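Local coordinates for protein UL144 (Macacine herpesvirus 1, PDB 6NYP) that probably binds the lymphocyte receptor BTLA as a viral HVEM-like member of the TNF receptor family, as its cytomegalovirus namesake does, at residues R65-S69 and T70-V74. Residues are numbered along the deposited sequence; the frame is centred on the assembly and turned at random.
With NAG (2-acetamido-2-deoxy-beta-D-glucopyranose), chain P.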
ATOM      1  N   ARG F  65       5.065  26.861   9.702  1.00 89.64           N
ATOM      2  CA  ARG F  65       4.880  25.741   8.737  1.00 85.84           C
ATOM      3  C   ARG F  65       3.380  25.518   8.519  1.00 85.12           C
ATOM      4  O   ARG F  65       2.644  25.444   9.524  1.00 87.72           O
ATOM      5  CB  ARG F  65       5.558  24.469   9.258  1.00 84.10           C
ATOM      6  CG  ARG F  65       5.312  23.239   8.395  1.00 83.26           C
ATOM      7  CD  ARG F  65       6.437  22.217   8.395  1.00 87.14           C
ATOM      8  NE  ARG F  65       6.902  21.762   9.703  1.00 88.94           N
ATOM      9  CZ  ARG F  65       6.212  20.994  10.546  1.00 88.69           C
ATOM     10  NH1 ARG F  65       4.985  20.597  10.254  1.00 90.55           N
ATOM     11  NH2 ARG F  65       6.750  20.643  11.702  1.00 91.22           N
ATOM     12  N   ASN F  66       2.947  25.408   7.260  1.00 87.73           N
ATOM     13  CA  ASN F  66       1.527  25.152   6.890  1.00 92.81           C
ATOM     14  C   ASN F  66       1.160  23.699   7.205  1.00 86.40           C
ATOM     15  O   ASN F  66       2.080  22.866   7.322  1.00 80.73           O
ATOM     16  CB  ASN F  66       1.239  25.476   5.423  1.00 97.15           C
ATOM     17  CG  ASN F  66       0.715  26.883   5.243  1.00 99.75           C
ATOM     18  OD1 ASN F  66       0.072  27.420   6.143  1.00 92.58           O
ATOM     19  ND2 ASN F  66       0.994  27.482   4.093  1.00113.49           N
ATOM     20  N   CYS F  67      -0.141  23.417   7.317  1.00 84.70           N
ATOM     21  CA  CYS F  67      -0.693  22.067   7.607  1.00 84.73           C
ATOM     22  C   CYS F  67      -0.437  21.151   6.409  1.00 83.98           C
ATOM     23  O   CYS F  67      -0.920  21.472   5.313  1.00 85.01           O
ATOM     24  CB  CYS F  67      -2.187  22.090   7.909  1.00 87.58           C
ATOM     25  SG  CYS F  67      -2.725  20.635   8.851  1.00 99.94           S
ATOM     26  N   THR F  68       0.317  20.068   6.620  1.00 85.93           N
ATOM     27  CA  THR F  68       0.513  18.962   5.646  1.00 80.37           C
ATOM     28  C   THR F  68      -0.505  17.863   5.964  1.00 75.05           C
ATOM     29  O   THR F  68      -1.259  18.007   6.939  1.00 71.50           O
ATOM     30  CB  THR F  68       1.948  18.419   5.685  1.00 88.18           C
ATOM     31  OG1 THR F  68       2.076  17.612   6.855  1.00 90.25           O
ATOM     32  CG2 THR F  68       3.008  19.502   5.685  1.00 92.10           C
ATOM     33  N   SER F  69      -0.502  16.792   5.177  1.00 74.76           N
ATOM     34  CA  SER F  69      -1.382  15.611   5.353  1.00 72.33           C
ATOM     35  C   SER F  69      -0.915  14.775   6.554  1.00 74.14           C
ATOM     36  O   SER F  69      -1.698  13.907   6.984  1.00 76.61           O
ATOM     37  CB  SER F  69      -1.434  14.788   4.089  1.00 73.33           C
ATOM     38  OG  SER F  69      -0.137  14.330   3.722  1.00 72.74           O
ATOM     39  N   THR F  70       0.295  15.011   7.082  1.00 73.72           N
ATOM     40  CA  THR F  70       0.886  14.213   8.191  1.00 75.12           C
ATOM     41  C   THR F  70       1.081  15.048   9.463  1.00 75.40           C
ATOM     42  O   THR F  70       1.115  14.429  10.542  1.00 87.60           O
ATOM     43  CB  THR F  70       2.227  13.586   7.785  1.00 76.43           C
ATOM     44  OG1 THR F  70       3.185  14.641   7.745  1.00 74.05           O
ATOM     45  CG2 THR F  70       2.169  12.857   6.460  1.00 77.91           C
ATOM     46  N   GLN F  71       1.250  16.370   9.359  1.00 77.37           N
ATOM     47  CA  GLN F  71       1.601  17.241  10.519  1.00 82.24           C
ATOM     48  C   GLN F  71       0.689  18.475  10.572  1.00 83.80           C
ATOM     49  O   GLN F  71       0.276  18.972   9.496  1.00 75.66           O
ATOM     50  CB  GLN F  71       3.084  17.629  10.512  1.00 85.71           C
ATOM     51  CG  GLN F  71       3.746  17.624   9.140  1.00 91.62           C
ATOM     52  CD  GLN F  71       5.254  17.687   9.203  1.00 95.60           C
ATOM     53  OE1 GLN F  71       5.878  17.340  10.206  1.00 93.20           O
ATOM     54  NE2 GLN F  71       5.855  18.130   8.108  1.00103.42           N
ATOM     55  N   ASN F  72       0.396  18.932  11.799  1.00 79.33           N
ATOM     56  CA  ASN F  72      -0.448  20.118  12.116  1.00 83.50           C
ATOM     57  C   ASN F  72       0.307  21.391  11.705  1.00 85.34           C
ATOM     58  O   ASN F  72       1.533  21.295  11.478  1.00 86.08           O
ATOM     59  CB  ASN F  72      -0.800  20.152  13.608  1.00 85.08           C
ATOM     60  CG  ASN F  72      -1.935  21.097  13.948  1.00 83.43           C
ATOM     61  OD1 ASN F  72      -2.611  21.616  13.059  1.00 83.70           O
ATOM     62  ND2 ASN F  72      -2.137  21.338  15.233  1.00 79.44           N
ATOM     63  N   THR F  73      -0.389  22.534  11.616  1.00 87.53           N
ATOM     64  CA  THR F  73       0.224  23.881  11.431  1.00 90.04           C
ATOM     65  C   THR F  73       1.152  24.170  12.618  1.00 85.89           C
ATOM     66  O   THR F  73       0.891  23.642  13.715  1.00 79.49           O
ATOM     67  CB  THR F  73      -0.817  25.004  11.306  1.00 89.07           C
ATOM     68  OG1 THR F  73      -1.586  25.032  12.508  1.00 97.88           O
ATOM     69  CG2 THR F  73      -1.758  24.848  10.133  1.00 90.79           C
ATOM     70  N   VAL F  74       2.204  24.956  12.395  1.00 89.29           N
ATOM     71  CA  VAL F  74       3.101  25.475  13.468  1.00 96.46           C
ATOM     72  C   VAL F  74       2.896  26.988  13.535  1.00 98.26           C
ATOM     73  O   VAL F  74       2.977  27.630  12.468  1.00 89.62           O
ATOM     74  CB  VAL F  74       4.579  25.111  13.222  1.00 97.73           C
ATOM     75  CG1 VAL F  74       5.464  25.553  14.380  1.00 97.06           C
ATOM     76  CG2 VAL F  74       4.753  23.624  12.946  1.00 96.87           C
TER
HETATM   77  C1  NAG P 201       0.594  28.829   3.753  1.00125.65           C
HETATM   78  C2  NAG P 201       1.811  29.742   3.554  1.00126.25           C
HETATM   79  C3  NAG P 201       1.292  31.169   3.388  1.00130.25           C
HETATM   80  C4  NAG P 201       0.328  31.240   2.198  1.00132.26           C
HETATM   81  C5  NAG P 201      -0.799  30.203   2.342  1.00127.44           C
HETATM   82  C6  NAG P 201      -1.682  30.159   1.094  1.00123.89           C
HETATM   83  C7  NAG P 201       3.885  28.883   4.633  1.00115.05           C
HETATM   84  C8  NAG P 201       4.835  29.023   5.793  1.00106.29           C
HETATM   85  N2  NAG P 201       2.799  29.680   4.639  1.00120.88           N
HETATM   86  O3  NAG P 201       2.392  32.074   3.218  1.00132.75           O
HETATM   87  O4  NAG P 201      -0.193  32.575   2.080  1.00126.21           O
HETATM   88  O5  NAG P 201      -0.242  28.898   2.581  1.00127.65           O
HETATM   89  O6  NAG P 201      -2.804  29.296   1.308  1.00118.00           O
HETATM   90  O7  NAG P 201       4.123  28.084   3.740  1.00114.49           O
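Arg-65 lays its guanidinium over the side-chain amide of Gln-71, and with the two planes only 20° apart the groups are stacked. NH1 lies 3.4 Å from both OE1 and NE2 of Gln-71 but bonds to neither, since the angle to OE1 is poor and NE2 is itself a donor. Val-74 CG2 covers the opposite face of the guanidinium near its rim, 3.8 Å from Arg-65 NH2. With CG anti to N (chi1 175°), the arginine chain runs along one side of the turn toward its tip, and the bend at chi3 lays the guanidinium against the Gln-71 amide.

The backbones form a single antiparallel hydrogen-bonded pair, Arg-65 with Val-74: Val-74 N donates to Arg-65 O at 2.9 Å, nearly straight. Nearer the tip, Thr-68 N makes a weak bond to Gln-71 O. Thr-68 OG1 in turn faces the backbone of the turn and is placed to accept from Thr-70 N and Gln-71 N, though its modelled position is doubtful, so these bonds are too. Cys-67 and Thr-73 meet away from the arginine, where CG2 of Thr-73 packs 3.6 Å from CB of Cys-67. The SG of Cys-67 lies 3.5 Å from Gln-71 O and is joined in a disulfide to Cys-54, one of the cross-links that stand in for a hydrophobic core in cysteine-rich domains of this family. Asn-66 points away from the returning chain and carries an N-linked N-acetylglucosamine on ND2.

Asn-72 and Thr-73 hydrogen-bond through their side chains to Thr-55, and Cys-67 and Asn-72 touch Tyr-44 of strand 43-45. The hairpin-like turn links strand 62-65 to strand 74-76, with Ser-69 near its tip bonded through the backbone to Val-45.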